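PDB 2PQG: ribosome-inactivating protein 3 from Zea mays, which belongs to the ribosome-inactivating proteins, a family well known from plants whose chain folds into a mixed beta sheet packed against a cluster of helices. Local coordinates for residues Phe6-Asp10 and Leu56-Thr60; Ile19-Arg23 and Leu188-Ser194; Gln38-Glu44 and Val256-Asn261; Gly76-Pro80 and Leu135-Lys139; Val121-Glu127 and Val178-Met183. All blocks are in the same frame, centred on the assembly; numbering follows the deposited sequence.

Contact 1: residues Phe6-Asp10 and Leu56-Thr60; sequences FPVED and LKTRT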
# COMPACT_ATOMS: atom_id res chain seq x y z
N PHE A 6 12.00 8.80 1.84
CA PHE A 6 11.08 9.77 2.39
C PHE A 6 11.36 10.01 3.89
O PHE A 6 11.25 9.09 4.70
CB PHE A 6 9.62 9.33 2.23
CG PHE A 6 8.64 10.38 2.65
CD1 PHE A 6 7.56 10.06 3.45
CD2 PHE A 6 8.82 11.71 2.27
CE1 PHE A 6 6.68 11.05 3.89
CE2 PHE A 6 7.95 12.71 2.71
CZ PHE A 6 6.88 12.38 3.52
N PRO A 7 11.76 11.24 4.27
CA PRO A 7 12.07 11.62 5.65
C PRO A 7 10.75 11.89 6.36
O PRO A 7 10.35 13.05 6.54
CB PRO A 7 12.92 12.87 5.48
CG PRO A 7 12.37 13.47 4.20
CD PRO A 7 12.06 12.32 3.31
N VAL A 8 10.07 10.82 6.75
CA VAL A 8 8.75 10.94 7.36
C VAL A 8 8.62 12.22 8.18
O VAL A 8 7.83 13.10 7.85
CB VAL A 8 8.44 9.73 8.27
CG1 VAL A 8 6.98 9.74 8.69
CG2 VAL A 8 8.79 8.43 7.56
N GLU A 9 9.41 12.32 9.24
CA GLU A 9 9.21 13.32 10.26
C GLU A 9 9.49 14.74 9.83
O GLU A 9 9.11 15.69 10.52
CB GLU A 9 10.03 12.97 11.50
CG GLU A 9 9.51 11.79 12.30
CD GLU A 9 10.07 11.75 13.72
OE1 GLU A 9 9.60 12.54 14.56
OE2 GLU A 9 10.99 10.95 13.98
N ASP A 10 10.15 14.87 8.68
CA ASP A 10 10.49 16.18 8.16
C ASP A 10 9.24 16.92 7.69
O ASP A 10 8.81 16.77 6.54
CB ASP A 10 11.46 16.05 6.99
CG ASP A 10 11.88 17.39 6.45
OD1 ASP A 10 11.45 18.41 7.02
OD2 ASP A 10 12.65 17.42 5.47
N LEU A 56 11.55 4.53 4.20
CA LEU A 56 10.87 5.49 5.06
C LEU A 56 11.68 5.66 6.35
O LEU A 56 11.87 4.71 7.12
CB LEU A 56 9.46 5.02 5.39
CG LEU A 56 8.61 4.60 4.19
CD1 LEU A 56 7.25 4.10 4.68
CD2 LEU A 56 8.44 5.77 3.25
N LYS A 57 12.14 6.88 6.59
CA LYS A 57 12.94 7.16 7.77
C LYS A 57 12.29 8.14 8.72
O LYS A 57 11.56 9.06 8.29
CB LYS A 57 14.28 7.77 7.36
CG LYS A 57 14.85 7.26 6.04
CD LYS A 57 15.82 8.25 5.40
CE LYS A 57 17.26 7.89 5.69
NZ LYS A 57 17.98 9.01 6.35
N THR A 58 12.52 7.94 10.01
CA THR A 58 12.15 8.93 11.00
C THR A 58 13.38 9.71 11.44
O THR A 58 14.35 9.84 10.70
CB THR A 58 11.50 8.28 12.24
OG1 THR A 58 12.50 7.57 12.99
CG2 THR A 58 10.41 7.30 11.81
N ARG A 59 13.31 10.23 12.66
CA ARG A 59 14.49 10.76 13.35
C ARG A 59 15.16 9.65 14.16
O ARG A 59 16.31 9.78 14.59
CB ARG A 59 14.04 11.83 14.35
CG ARG A 59 14.98 12.02 15.55
CD ARG A 59 14.45 13.03 16.56
NE ARG A 59 15.45 13.36 17.57
CZ ARG A 59 16.08 12.46 18.33
NH1 ARG A 59 15.81 11.17 18.20
NH2 ARG A 59 16.97 12.86 19.23
N THR A 60 14.44 8.56 14.35
CA THR A 60 14.91 7.47 15.19
C THR A 60 15.33 6.26 14.36
O THR A 60 16.46 5.79 14.46
CB THR A 60 13.84 7.04 16.21
OG1 THR A 60 13.66 8.07 17.19
CG2 THR A 60 14.25 5.75 16.91
O HOH W 1 11.11 8.83 15.86

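Contact 2: residues Ile19-Arg23 and Leu188-Ser194; sequences IASVR and LRFNTVS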
# COMPACT_ATOMS: atom_id res chain seq x y z
N ILE A 19 5.22 11.85 -3.53
CA ILE A 19 4.40 11.16 -4.50
C ILE A 19 4.81 11.59 -5.90
O ILE A 19 5.14 10.76 -6.76
CB ILE A 19 2.89 11.48 -4.26
CG1 ILE A 19 2.48 10.94 -2.89
CG2 ILE A 19 2.02 10.90 -5.38
CD1 ILE A 19 2.75 9.46 -2.73
N ALA A 20 4.80 12.90 -6.12
CA ALA A 20 5.15 13.47 -7.41
C ALA A 20 6.53 13.02 -7.86
O ALA A 20 6.76 12.79 -9.05
CB ALA A 20 5.11 14.98 -7.34
N SER A 21 7.45 12.90 -6.90
CA SER A 21 8.81 12.47 -7.21
C SER A 21 8.88 10.98 -7.54
O SER A 21 9.52 10.58 -8.51
CB SER A 21 9.73 12.80 -6.02
OG SER A 21 11.01 12.23 -6.17
N VAL A 22 8.21 10.16 -6.75
CA VAL A 22 8.21 8.72 -6.97
C VAL A 22 7.41 8.32 -8.22
O VAL A 22 7.78 7.37 -8.92
CB VAL A 22 7.70 7.98 -5.71
CG1 VAL A 22 7.71 6.47 -5.94
CG2 VAL A 22 8.58 8.33 -4.52
N ARG A 23 6.32 9.01 -8.52
CA ARG A 23 5.58 8.66 -9.72
C ARG A 23 6.42 8.94 -10.95
O ARG A 23 6.36 8.20 -11.93
CB ARG A 23 4.27 9.42 -9.82
CG ARG A 23 3.11 8.72 -9.16
CD ARG A 23 1.84 9.46 -9.44
NE ARG A 23 0.81 9.12 -8.47
CZ ARG A 23 -0.12 9.97 -8.06
NH1 ARG A 23 -0.16 11.20 -8.55
NH2 ARG A 23 -1.01 9.60 -7.15
N LEU A 188 0.28 5.95 -4.69
CA LEU A 188 0.93 6.00 -6.00
C LEU A 188 -0.05 5.65 -7.13
O LEU A 188 -0.06 6.29 -8.18
CB LEU A 188 2.14 5.06 -6.03
CG LEU A 188 3.35 5.34 -5.13
CD1 LEU A 188 4.29 4.15 -5.14
CD2 LEU A 188 4.08 6.59 -5.58
N ARG A 189 -0.87 4.63 -6.91
CA ARG A 189 -1.86 4.20 -7.90
C ARG A 189 -2.97 5.22 -8.13
O ARG A 189 -3.31 5.54 -9.28
CB ARG A 189 -2.53 2.91 -7.45
CG ARG A 189 -1.73 1.64 -7.56
CD ARG A 189 -2.53 0.53 -6.89
NE ARG A 189 -1.87 -0.76 -7.00
CZ ARG A 189 -2.40 -1.89 -6.54
NH1 ARG A 189 -3.58 -1.88 -5.95
NH2 ARG A 189 -1.75 -3.04 -6.70
N PHE A 190 -3.55 5.72 -7.05
CA PHE A 190 -4.66 6.66 -7.14
C PHE A 190 -4.33 8.09 -6.75
O PHE A 190 -3.84 8.32 -5.65
CB PHE A 190 -5.81 6.20 -6.24
CG PHE A 190 -6.33 4.84 -6.55
CD1 PHE A 190 -5.65 3.70 -6.11
CD2 PHE A 190 -7.49 4.68 -7.28
CE1 PHE A 190 -6.14 2.43 -6.39
CE2 PHE A 190 -7.99 3.41 -7.57
CZ PHE A 190 -7.30 2.28 -7.12
N ASN A 191 -4.62 9.04 -7.64
CA ASN A 191 -4.39 10.43 -7.31
C ASN A 191 -5.56 10.90 -6.44
O ASN A 191 -5.55 12.01 -5.90
CB ASN A 191 -4.23 11.31 -8.56
CG ASN A 191 -5.20 10.95 -9.66
OD1 ASN A 191 -5.55 11.78 -10.50
ND2 ASN A 191 -5.63 9.70 -9.69
N THR A 192 -6.57 10.05 -6.29
CA THR A 192 -7.70 10.40 -5.44
C THR A 192 -7.24 10.18 -3.99
O THR A 192 -7.67 10.89 -3.07
CB THR A 192 -8.96 9.52 -5.77
OG1 THR A 192 -10.03 9.86 -4.88
CG2 THR A 192 -8.63 8.04 -5.66
N VAL A 193 -6.35 9.22 -3.80
CA VAL A 193 -5.80 8.91 -2.48
C VAL A 193 -4.67 9.87 -2.13
O VAL A 193 -4.59 10.36 -1.00
CB VAL A 193 -5.27 7.46 -2.42
CG1 VAL A 193 -4.45 7.25 -1.15
CG2 VAL A 193 -6.45 6.49 -2.46
N SER A 194 -3.77 10.12 -3.08
CA SER A 194 -2.67 11.03 -2.84
C SER A 194 -3.22 12.43 -2.54
O SER A 194 -2.64 13.16 -1.73
CB SER A 194 -1.72 11.06 -4.03
OG SER A 194 -2.39 11.44 -5.21
O HOH W 2 -1.65 13.52 -7.88

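Contact 3: residues Gln38-Glu44 and Val256-Asn261; sequences QPVLPPE and VALVKN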
# COMPACT_ATOMS: atom_id res chain seq x y z
N GLN A 38 -3.64 7.88 -18.32
CA GLN A 38 -2.63 7.44 -17.37
C GLN A 38 -1.57 6.53 -17.95
O GLN A 38 -1.83 5.77 -18.89
CB GLN A 38 -3.27 6.67 -16.21
CG GLN A 38 -4.39 7.39 -15.49
CD GLN A 38 -5.74 7.13 -16.12
OE1 GLN A 38 -5.84 6.57 -17.21
NE2 GLN A 38 -6.80 7.54 -15.42
N PRO A 39 -0.34 6.60 -17.41
CA PRO A 39 0.75 5.76 -17.89
C PRO A 39 0.39 4.31 -17.55
O PRO A 39 -0.25 4.05 -16.53
CB PRO A 39 1.94 6.25 -17.07
CG PRO A 39 1.66 7.70 -16.95
CD PRO A 39 0.18 7.73 -16.63
N VAL A 40 0.82 3.38 -18.39
CA VAL A 40 0.55 1.96 -18.19
C VAL A 40 1.79 1.30 -17.58
O VAL A 40 2.88 1.34 -18.17
CB VAL A 40 0.22 1.28 -19.53
CG1 VAL A 40 -0.26 -0.14 -19.28
CG2 VAL A 40 -0.82 2.08 -20.26
N LEU A 41 1.61 0.69 -16.41
CA LEU A 41 2.71 0.03 -15.71
C LEU A 41 3.24 -1.17 -16.48
O LEU A 41 2.59 -1.68 -17.39
CB LEU A 41 2.24 -0.42 -14.33
CG LEU A 41 1.85 0.71 -13.39
CD1 LEU A 41 1.23 0.13 -12.13
CD2 LEU A 41 3.05 1.56 -13.04
N PRO A 42 4.46 -1.64 -16.14
CA PRO A 42 5.05 -2.79 -16.82
C PRO A 42 4.14 -4.01 -16.69
O PRO A 42 3.47 -4.17 -15.67
CB PRO A 42 6.37 -2.99 -16.08
CG PRO A 42 6.71 -1.60 -15.61
CD PRO A 42 5.39 -1.09 -15.13
N PRO A 43 4.10 -4.88 -17.71
CA PRO A 43 3.25 -6.08 -17.63
C PRO A 43 3.63 -6.97 -16.47
O PRO A 43 4.81 -7.15 -16.16
CB PRO A 43 3.48 -6.75 -18.99
CG PRO A 43 4.87 -6.32 -19.35
CD PRO A 43 4.86 -4.86 -18.97
N GLU A 44 2.61 -7.54 -15.83
CA GLU A 44 2.83 -8.40 -14.68
C GLU A 44 3.39 -9.76 -15.07
O GLU A 44 3.06 -10.30 -16.12
CB GLU A 44 1.52 -8.56 -13.91
CG GLU A 44 1.69 -9.29 -12.59
CD GLU A 44 0.60 -8.95 -11.60
OE1 GLU A 44 0.34 -7.74 -11.41
OE2 GLU A 44 0.02 -9.89 -11.01
N VAL A 256 -7.61 7.52 -10.84
CA VAL A 256 -6.44 6.65 -10.96
C VAL A 256 -5.33 7.41 -11.67
O VAL A 256 -5.57 8.14 -12.64
CB VAL A 256 -6.73 5.36 -11.74
CG1 VAL A 256 -7.44 4.36 -10.84
CG2 VAL A 256 -7.59 5.67 -12.96
N ALA A 257 -4.11 7.25 -11.18
CA ALA A 257 -2.95 7.92 -11.75
C ALA A 257 -2.17 6.96 -12.64
O ALA A 257 -1.67 7.36 -13.68
CB ALA A 257 -2.04 8.46 -10.63
N LEU A 258 -2.09 5.70 -12.23
CA LEU A 258 -1.37 4.69 -13.00
C LEU A 258 -2.23 3.44 -13.17
O LEU A 258 -2.72 2.87 -12.19
CB LEU A 258 -0.07 4.33 -12.31
CG LEU A 258 0.93 5.47 -12.05
CD1 LEU A 258 1.98 4.98 -11.06
CD2 LEU A 258 1.56 5.93 -13.35
N VAL A 259 -2.40 2.99 -14.41
CA VAL A 259 -3.21 1.80 -14.65
C VAL A 259 -2.41 0.53 -14.86
O VAL A 259 -1.29 0.54 -15.37
CB VAL A 259 -4.14 1.97 -15.86
CG1 VAL A 259 -5.08 3.12 -15.62
CG2 VAL A 259 -3.33 2.17 -17.13
N LYS A 260 -3.05 -0.56 -14.46
CA LYS A 260 -2.49 -1.90 -14.57
C LYS A 260 -2.52 -2.34 -16.03
O LYS A 260 -3.57 -2.31 -16.69
CB LYS A 260 -3.33 -2.83 -13.71
CG LYS A 260 -2.77 -4.21 -13.53
CD LYS A 260 -3.48 -4.85 -12.36
CE LYS A 260 -3.04 -6.28 -12.14
NZ LYS A 260 -2.25 -6.76 -13.30
N ASN A 261 -1.35 -2.74 -16.53
CA ASN A 261 -1.20 -3.18 -17.91
C ASN A 261 -2.02 -4.42 -18.21
O ASN A 261 -1.82 -5.47 -17.59
CB ASN A 261 0.27 -3.49 -18.21
CG ASN A 261 0.59 -3.41 -19.71
OD1 ASN A 261 -0.24 -3.72 -20.57
ND2 ASN A 261 1.82 -3.00 -20.01
O HOH W 3 0.67 -4.30 -14.99

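Contact 4: residues Gly76-Pro80 and Leu135-Lys139; sequences GFRTP and LAKKK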
# COMPACT_ATOMS: atom_id res chain seq x y z
N GLY A 76 7.06 -6.95 0.77
CA GLY A 76 7.67 -7.12 2.07
C GLY A 76 8.42 -5.88 2.50
O GLY A 76 8.45 -4.89 1.78
N PHE A 77 9.06 -5.95 3.67
CA PHE A 77 9.82 -4.82 4.18
C PHE A 77 11.07 -5.30 4.94
O PHE A 77 11.10 -6.40 5.49
CB PHE A 77 8.94 -3.96 5.09
CG PHE A 77 8.57 -4.62 6.40
CD1 PHE A 77 9.33 -4.39 7.55
CD2 PHE A 77 7.46 -5.44 6.50
CE1 PHE A 77 8.98 -4.97 8.76
CE2 PHE A 77 7.10 -6.03 7.71
CZ PHE A 77 7.87 -5.79 8.85
N ARG A 78 12.09 -4.45 4.96
CA ARG A 78 13.36 -4.75 5.62
C ARG A 78 13.57 -3.91 6.89
O ARG A 78 13.37 -2.70 6.88
CB ARG A 78 14.49 -4.51 4.61
CG ARG A 78 15.90 -4.81 5.12
CD ARG A 78 16.95 -4.41 4.08
NE ARG A 78 18.31 -4.53 4.60
CZ ARG A 78 18.84 -3.72 5.52
NH1 ARG A 78 18.12 -2.72 6.03
NH2 ARG A 78 20.07 -3.93 5.95
N THR A 79 13.97 -4.56 7.97
CA THR A 79 14.22 -3.86 9.23
C THR A 79 15.64 -3.27 9.26
O THR A 79 16.46 -3.54 8.39
CB THR A 79 14.11 -4.80 10.44
OG1 THR A 79 15.05 -5.86 10.29
CG2 THR A 79 12.72 -5.35 10.57
N PRO A 80 15.94 -2.43 10.27
CA PRO A 80 17.28 -1.85 10.36
C PRO A 80 18.32 -2.94 10.56
O PRO A 80 19.47 -2.78 10.18
CB PRO A 80 17.18 -0.95 11.58
CG PRO A 80 15.77 -0.51 11.56
CD PRO A 80 15.03 -1.79 11.24
N LEU A 135 7.32 -1.01 13.02
CA LEU A 135 7.79 -2.08 12.14
C LEU A 135 9.31 -2.24 12.11
O LEU A 135 9.83 -3.31 11.80
CB LEU A 135 7.24 -1.87 10.72
CG LEU A 135 5.72 -2.01 10.60
CD1 LEU A 135 5.28 -1.64 9.19
CD2 LEU A 135 5.30 -3.45 10.95
N ALA A 136 10.02 -1.16 12.43
CA ALA A 136 11.48 -1.21 12.46
C ALA A 136 11.89 -2.18 13.55
O ALA A 136 13.02 -2.64 13.58
CB ALA A 136 12.05 0.17 12.77
N LYS A 137 10.95 -2.50 14.44
CA LYS A 137 11.20 -3.43 15.53
C LYS A 137 10.47 -4.75 15.36
O LYS A 137 10.41 -5.52 16.32
CB LYS A 137 10.76 -2.85 16.87
CG LYS A 137 10.98 -1.38 17.03
CD LYS A 137 10.92 -1.01 18.49
CE LYS A 137 11.29 0.45 18.68
NZ LYS A 137 12.05 0.64 19.95
N LYS A 138 9.92 -5.03 14.17
CA LYS A 138 9.21 -6.29 13.98
C LYS A 138 10.01 -7.39 14.65
O LYS A 138 11.18 -7.62 14.35
CB LYS A 138 9.02 -6.65 12.51
CG LYS A 138 8.36 -8.02 12.33
CD LYS A 138 6.85 -7.94 12.40
CE LYS A 138 6.27 -9.23 12.95
NZ LYS A 138 6.87 -10.44 12.34
N LYS A 139 9.34 -8.06 15.56
CA LYS A 139 9.92 -9.13 16.36
C LYS A 139 9.47 -10.46 15.82
O LYS A 139 8.46 -10.56 15.13
CB LYS A 139 9.43 -8.99 17.80
CG LYS A 139 7.88 -9.07 17.92
CD LYS A 139 7.16 -8.03 17.05
CE LYS A 139 5.76 -7.78 17.50
NZ LYS A 139 4.74 -8.62 16.82

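Contact 5: residues Val121-Glu127 and Val178-Met183; sequences VTMGRAE and VKLVVM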
# COMPACT_ATOMS: atom_id res chain seq x y z
N VAL A 121 -8.87 3.00 7.92
CA VAL A 121 -7.43 3.14 8.04
C VAL A 121 -7.02 4.61 8.20
O VAL A 121 -7.02 5.37 7.22
CB VAL A 121 -6.72 2.54 6.81
CG1 VAL A 121 -5.20 2.64 6.97
CG2 VAL A 121 -7.14 1.08 6.64
N THR A 122 -6.68 5.00 9.43
CA THR A 122 -6.29 6.37 9.72
C THR A 122 -4.87 6.63 9.23
O THR A 122 -3.94 5.91 9.60
CB THR A 122 -6.37 6.66 11.22
OG1 THR A 122 -7.66 6.26 11.71
CG2 THR A 122 -6.20 8.17 11.48
N MET A 123 -4.72 7.66 8.39
CA MET A 123 -3.42 8.02 7.83
C MET A 123 -2.96 9.39 8.28
O MET A 123 -3.70 10.11 8.96
CB MET A 123 -3.47 7.91 6.30
CG MET A 123 -3.94 6.54 5.81
SD MET A 123 -4.32 6.55 4.04
CE MET A 123 -6.00 7.18 4.04
N GLY A 124 -1.75 9.75 7.87
CA GLY A 124 -1.16 11.02 8.26
C GLY A 124 0.33 10.82 8.49
O GLY A 124 0.84 9.69 8.45
N ARG A 125 1.05 11.91 8.69
CA ARG A 125 2.49 11.85 8.90
C ARG A 125 2.78 11.19 10.24
O ARG A 125 3.61 10.28 10.33
CB ARG A 125 3.10 13.25 8.85
CG ARG A 125 4.60 13.29 8.96
CD ARG A 125 5.08 14.71 9.20
NE ARG A 125 4.81 15.58 8.06
CZ ARG A 125 5.45 15.52 6.90
NH1 ARG A 125 5.13 16.37 5.93
NH2 ARG A 125 6.41 14.63 6.70
N ALA A 126 2.07 11.63 11.28
CA ALA A 126 2.27 11.05 12.61
C ALA A 126 1.97 9.55 12.56
O ALA A 126 2.66 8.75 13.20
CB ALA A 126 1.37 11.73 13.63
N GLU A 127 0.94 9.18 11.80
CA GLU A 127 0.53 7.79 11.64
C GLU A 127 1.62 7.00 10.92
O GLU A 127 1.84 5.83 11.22
CB GLU A 127 -0.76 7.71 10.82
CG GLU A 127 -2.00 8.33 11.47
CD GLU A 127 -2.56 7.48 12.60
OE1 GLU A 127 -2.20 6.29 12.70
OE2 GLU A 127 -3.39 8.02 13.38
N VAL A 178 -1.04 -1.91 6.90
CA VAL A 178 -2.12 -1.44 6.04
C VAL A 178 -2.21 0.09 5.99
O VAL A 178 -2.97 0.64 5.19
CB VAL A 178 -3.49 -2.04 6.46
CG1 VAL A 178 -4.00 -1.35 7.70
CG2 VAL A 178 -4.47 -1.96 5.29
N LYS A 179 -1.46 0.78 6.83
CA LYS A 179 -1.47 2.23 6.81
C LYS A 179 -0.49 2.68 5.72
O LYS A 179 -0.73 3.67 5.02
CB LYS A 179 -1.03 2.80 8.15
CG LYS A 179 -2.01 2.58 9.28
CD LYS A 179 -1.48 3.17 10.57
CE LYS A 179 -2.52 3.08 11.67
NZ LYS A 179 -3.80 3.70 11.24
N LEU A 180 0.60 1.92 5.58
CA LEU A 180 1.63 2.23 4.58
C LEU A 180 1.19 1.76 3.20
O LEU A 180 1.54 2.37 2.19
CB LEU A 180 2.96 1.57 4.96
CG LEU A 180 3.54 1.98 6.32
CD1 LEU A 180 4.82 1.19 6.58
CD2 LEU A 180 3.80 3.48 6.37
N VAL A 181 0.43 0.67 3.16
CA VAL A 181 -0.06 0.13 1.91
C VAL A 181 -0.96 1.16 1.25
O VAL A 181 -0.85 1.41 0.05
CB VAL A 181 -0.84 -1.20 2.12
CG1 VAL A 181 -1.47 -1.65 0.80
CG2 VAL A 181 0.10 -2.28 2.64
N VAL A 182 -1.83 1.79 2.03
CA VAL A 182 -2.73 2.79 1.47
C VAL A 182 -2.04 4.12 1.17
O VAL A 182 -2.25 4.69 0.10
CB VAL A 182 -3.95 3.05 2.40
CG1 VAL A 182 -4.87 4.08 1.78
CG2 VAL A 182 -4.71 1.76 2.63
N MET A 183 -1.22 4.61 2.10
CA MET A 183 -0.50 5.88 1.90
C MET A 183 0.55 5.81 0.78
O MET A 183 0.70 6.76 0.02
CB MET A 183 0.21 6.32 3.19
CG MET A 183 -0.71 6.85 4.28
SD MET A 183 0.18 7.49 5.72
CE MET A 183 0.48 5.98 6.69
O HOH W 4 -7.11 3.21 12.14

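Contact 1: residues Phe6-Asp10 and Leu56-Thr60
Lys57 N donates to Phe6 O at 3.0 Å, joining the parallel strands 2-7 and 51-57 close to their ends. Strand 2-7 is the outermost on this side of the sheet. There the backbones begin to part: Pro7 centres an inverse gamma turn and starts a type I turn to Asp10, and the bond from Val8 N to Lys57 O, though 2.8 Å long, is bent and weak.

Beyond the strands a carboxylate takes over. Glu9 reaches across with its chain extended past CG, and its OE2 accepts from Arg59 N at 2.8 Å; the donor comes from the anti side, 31° out of the carboxylate plane. A water also donates to Glu9 OE2 and accepts from Thr60 OG1. Thr58 closes an ST turn, its OG1 accepting from Thr60 N at 2.6 Å; chi1 of 72° sets that hydroxyl between its own N and carbonyl carbon.

Phe6 and Leu56 point to the same face of the sheet. Leu56 CD2 touches Phe6 CB at 3.9 Å, and Leu56 CB meets Val8 CG2 at 4.1 Å. Met128 and Val132 of helix 125-135 pack on Phe6 and Leu56, respectively.

Arg59 NE stays 6.2 Å from Glu9 OE2, so the acid holds the turn through a backbone N-H and a water, and charge pairing with the guanidinium plays at most a distant part.

Contact 2: residues Ile19-Arg23 and Leu188-Ser194
The guanidinium of Arg23 turns its edge to Leu188 O, Phe190 O and Ser194 OG, while one face is covered by Ile19 CG2 of its own helix, 3.5 Å above the plane and over its centre. The Asn191 amide stands almost upright to it, the two planes 88° apart. In the helical part of this ribosome-inactivating protein fold, the arginine of helix 15-27 thus reaches a helix-helix junction: helix 171-189 ends here, and Phe190 is both the first residue to leave helical geometry and the N-cap position of helix 191-199.

Two bonds cross the contact, each with its acceptor tilted a little over 20° from the guanidinium plane. Arg23 NE donates to Leu188 O at 3.0 Å, and Arg23 NH2 to Ser194 OG, also at 3.0 Å. NH2 has a further partner in Gly187 O, so the cation collects carbonyls from the C-terminal end of helix 171-189, where the helix dipole would probably suit a positive group. An extended chain from CG to NE carries the group across to them.

Beside the polar groups the packing is aliphatic. Leu188 crosses Val22 at about a right angle, and its CD2 lies 3.6 Å from Val22 CG1, the branch anti to the valine N (chi1 -180°). Leu52 of strand 51-57 touches both residues. Ile19 CG2 also reaches Ser194 CB at 4.0 Å. At the remaining corner of the guanidinium, Arg23 NH1 donates to an in-plane water at 2.8 Å.

Contact 3: residues Gln38-Glu44 and Val256-Asn261
Gln38 folds back at chi2 (89°), which brings its amide over the 256-261 backbone: NE2 donates to Val256 O at 3.1 Å, reaching that oxygen from above its carbonyl plane. Two backbone bonds then pair the two segments around a single bridge, Val40 with Val259. Val259 N gives to Pro39 O at 3.2 Å, and Leu41 N to Val259 O at 3.1 Å.

Asn261 closes the row. With CG anti to its N (chi1 -157°), the side chain comes back toward 38-44, and ND2 donates to Leu41 O at 3.0 Å. The same amide lies against Val40, whose CG1 is 3.4 Å from Asn261 CG. A water links Pro42 O to Asn261 N. Lys260 bends only at chi4, and NZ forms a salt bridge with Glu44 OE1 at 3.4 Å, weak as a hydrogen bond.

Apolar contacts fill in alongside. Leu258 puts CD2 against Pro39 CB at 3.8 Å and CD1 near Leu41 CD2, while Val40 and Val259 meet through their CG2 methyls.

The paired segments run between two helices. Ile27 and Val26 of helix 15-27 touch Pro39, Leu258 and Leu41; Phe228, Ile223 and Trp220 of helix 220-232 meet Val40, Val256 and Lys260.

Contact 4: residues Gly76-Pro80 and Leu135-Lys139
Leu135 O is met by three groups: Lys138 N donates to it at 2.9 Å, closing a type I turn from Leu135 to Lys138, while Phe77 CE1 and Thr79 CG2 press in from the strand side at 3.6 Å and 3.7 Å from the same oxygen. The turn starts at the last residue of helix 125-135, and strand 74-78 runs out beside it.

Phe77 carries much of the packing. Its ring is set by chi1 of 70°, which places CG between the backbone N and carbonyl carbon and directs the ring at the turn. CZ then lies 3.9 Å from Lys138 CB, which meets the ring at its edge and in its plane, and 4.1 Å from Leu135 CD2; both side chains cross the phenylalanine at about a right angle. Trp85 of strand 84-86 meets Phe77 with the ring planes inclined by about 20°, and the same indole forms a cation-pi pair with Lys138.

Farther along, Pro80 leans on Ala136. Its CD is 3.2 Å from Ala136 O and 3.9 Å from Ala136 CB. Thr79 turns its methyl to the turn, whereas its hydroxyl is bonded to Val83 N.

No hydrogen bond crosses between the two segments. Strand end and turn are joined by carbon atoms set against carbonyl oxygens and other carbons; the turn has its own backbone bond, and the cation-pi pair with Trp85 adds a polar tie to the sheet.

Contact 5: residues Val121-Glu127 and Val178-Met183
Lys179 NZ donates to Thr122 O at 2.8 Å, in the carbonyl plane and on a lone pair. The ammonium has two weaker partners: Glu127 OE1, 3.4 Å from Lys179 NZ in a salt bridge, and a water that also accepts from Thr122 N. The lysine runs extended past Val121 and bends only at chi4 (-54°), which swings NZ onto the loop. Glu127, bent at chi2, comes in obliquely, and its other oxygen, OE2, has a long, weak ion pair with Arg130, so its charge is probably balanced from two sides.

Gly124, the N-cap residue of helix 125-135, offers its N-H to a sulfur: the bond from Gly124 N to Met183 SD is straight but weak at 3.7 Å. The glycine has a positive phi of 143°. Met183 N is satisfied within its own helix by Lys179 O at 3.1 Å.

The rest is largely apolar packing. Met123 and Met183 lie alongside each other, running opposite ways, with Met123 CB 3.6 Å from Met183 CG. Met123 SD lies 3.4 Å from Val182 CG1, and Val121 CG2 meets Val178 CG1 at 4.1 Å.

The contact thus seats the start of helix 125-135, and the loop leading into it, on helix 171-189. Tyr109 of helix 109-112 touches Val178 and Val182, and Val197 of helix 191-199 packs on both methionines.

Contacts 2 and 3 form a continuous patch, their centres about 12 Å apart: Arg189 O of contact 2 lies 2.7 Å from Ala257 N of contact 3, a probable hydrogen bond. Contacts 2 and 5, with centres about 14 Å apart, share helix 171-189, and Val193 CG1 of helix 191-199 lies 3.6 Å from Val182 O. Contact 5 in turn touches contact 1, where Leu56 CD1 packs 3.9 Å from Leu180 CD2, and contact 4, where Leu135 CD1 meets Leu180 CD1 at 3.9 Å. Contacts 1 and 4 reach the same sheet without touching. Contacts 3 and 4 lie on opposite sides of the chain's centre, about 29 Å between centres.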